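26S proteasome regulatory subunit rpn10 (Schizosaccharomyces pombe, PDB 2X5N) protects ubiquitin chains from disassembly by deubiquitinating enzymes and thereby promotes protein degradation, as a subunit of the 26S proteasome. Local coordinates at residues 179-183 against 184-188. Numbering follows the deposited sequence.
Sequences DLVNQ and SPIGQ
S184 grips one carbonyl twice: its backbone N and its hydroxyl both donate to V181 O, so that main chain and side chain of one loop residue both hold a carbonyl of the last turn of helix 177-182. The two bonds come from different directions. S184 OG lies 2.7 Å from V181 O, in the carbonyl plane and on a lone pair, whereas S184 N, 3.0 Å from V181 O, sits above that plane. What brings the hydroxyl round is a chi1 of 80°, which sets OG between the serine's own N and carbonyl carbon. There S184 OG also accepts from I186 N at 3.3 Å, which makes an ST turn; the one hydroxyl thus donates back to the helix end and accepts from the loop ahead. From S184 to G187 the backbone makes a type I turn, closed by G187 N on S184 O, and comes back alongside N182. G187 CA approaches N182 O at 3.3 Å in a nearly straight CA-H...O contact; a side chain at this glycine would run into that oxygen. One residue on, N182 OD1 accepts from Q188 N at 2.9 Å, the N-H...O angle 167° and the donor tilted 28° from the amide plane. An alanine at N182 would remove this acceptor and is likely to leave Q188 N without its mate and the returning loop less firmly fixed. On the inner side, V181 CG1 meets I186 CG1 at 3.9 Å, and both side chains touch I141 of strand 136-143, while V181 also reaches T31 and M34 of helix 24-42. This apolar pair thus seats the turn on the VWA sheet, while the polar bonds of S184 and N182 tie the chain leaving helix 177-182 back onto its C-terminal end.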
loop_
_atom_site.group_PDB
_atom_site.type_symbol
_atom_site.label_atom_id
_atom_site.label_comp_id
_atom_site.label_asym_id
_atom_site.label_seq_id
_atom_site.Cartn_x
_atom_site.Cartn_y
_atom_site.Cartn_z
ATOM N N ASP A 179 6.615 9.695 9.419
ATOM C CA ASP A 179 5.998 10.647 10.337
ATOM C C ASP A 179 4.837 11.353 9.658
ATOM O O ASP A 179 3.776 11.515 10.243
ATOM C CB ASP A 179 7.021 11.672 10.829
ATOM C CG ASP A 179 8.087 11.049 11.722
ATOM O OD1 ASP A 179 7.766 10.087 12.442
ATOM O OD2 ASP A 179 9.239 11.509 11.696
ATOM N N LEU A 180 5.048 11.805 8.432
ATOM C CA LEU A 180 3.998 12.507 7.695
ATOM C C LEU A 180 2.779 11.623 7.441
ATOM O O LEU A 180 1.650 12.054 7.627
ATOM C CB LEU A 180 4.571 13.057 6.395
ATOM C CG LEU A 180 5.593 14.173 6.629
ATOM C CD1 LEU A 180 6.398 14.429 5.366
ATOM C CD2 LEU A 180 4.887 15.455 7.085
ATOM N N VAL A 181 2.994 10.378 7.039
ATOM C CA VAL A 181 1.874 9.463 6.853
ATOM C C VAL A 181 1.219 9.115 8.203
ATOM O O VAL A 181 0.004 8.922 8.296
ATOM C CB VAL A 181 2.288 8.199 6.078
ATOM C CG1 VAL A 181 1.099 7.285 5.902
ATOM C CG2 VAL A 181 2.872 8.572 4.707
ATOM N N ASN A 182 2.014 9.015 9.251
ATOM C CA ASN A 182 1.447 8.762 10.567
ATOM C C ASN A 182 0.511 9.905 10.979
ATOM O O ASN A 182 -0.433 9.675 11.732
ATOM C CB ASN A 182 2.546 8.552 11.612
ATOM C CG ASN A 182 2.016 7.983 12.915
ATOM O OD1 ASN A 182 1.199 7.090 12.922
ATOM N ND2 ASN A 182 2.506 8.500 14.031
ATOM N N GLN A 183 0.749 11.108 10.447
ATOM C CA GLN A 183 -0.037 12.306 10.740
ATOM C C GLN A 183 -1.232 12.466 9.800
ATOM O O GLN A 183 -1.977 13.461 9.867
ATOM C CB GLN A 183 0.867 13.551 10.599
ATOM C CG GLN A 183 1.984 13.652 11.662
ATOM C CD GLN A 183 3.156 14.562 11.254
ATOM O OE1 GLN A 183 3.002 15.500 10.466
ATOM N NE2 GLN A 183 4.333 14.283 11.806
ATOM N N SER A 184 -1.399 11.504 8.902
ATOM C CA SER A 184 -2.487 11.513 7.921
ATOM C C SER A 184 -3.669 10.711 8.425
ATOM O O SER A 184 -3.579 10.059 9.461
ATOM C CB SER A 184 -2.013 10.918 6.590
ATOM O OG SER A 184 -2.011 9.489 6.593
ATOM N N PRO A 185 -4.769 10.691 7.654
ATOM C CA PRO A 185 -5.903 9.850 8.033
ATOM C C PRO A 185 -5.678 8.374 8.264
ATOM O O PRO A 185 -6.448 7.703 8.936
ATOM C CB PRO A 185 -7.021 10.205 7.030
ATOM C CG PRO A 185 -6.633 11.528 6.486
ATOM C CD PRO A 185 -5.097 11.533 6.491
ATOM N N ILE A 186 -4.636 7.865 7.615
ATOM C CA ILE A 186 -4.330 6.448 7.733
ATOM C C ILE A 186 -3.265 6.144 8.771
ATOM O O ILE A 186 -2.848 5.012 8.912
ATOM C CB ILE A 186 -3.977 5.809 6.363
ATOM C CG1 ILE A 186 -2.616 6.271 5.839
ATOM C CG2 ILE A 186 -5.072 6.125 5.350
ATOM C CD1 ILE A 186 -2.189 5.600 4.531
ATOM N N GLY A 187 -2.844 7.155 9.523
ATOM C CA GLY A 187 -1.851 6.951 10.546
ATOM C C GLY A 187 -2.393 6.281 11.800
ATOM O O GLY A 187 -3.555 5.925 11.905
ATOM N N GLN A 188 -1.523 6.119 12.782
ATOM C CA GLN A 188 -1.876 5.356 13.970
ATOM C C GLN A 188 -2.843 6.075 14.894
ATOM O O GLN A 188 -3.677 5.431 15.523
ATOM C CB GLN A 188 -0.621 4.983 14.737
ATOM C CG GLN A 188 0.264 4.021 13.977
ATOM C CD GLN A 188 1.552 3.723 14.708
ATOM O OE1 GLN A 188 2.536 4.454 14.585
ATOM N NE2 GLN A 188 1.552 2.645 15.482
#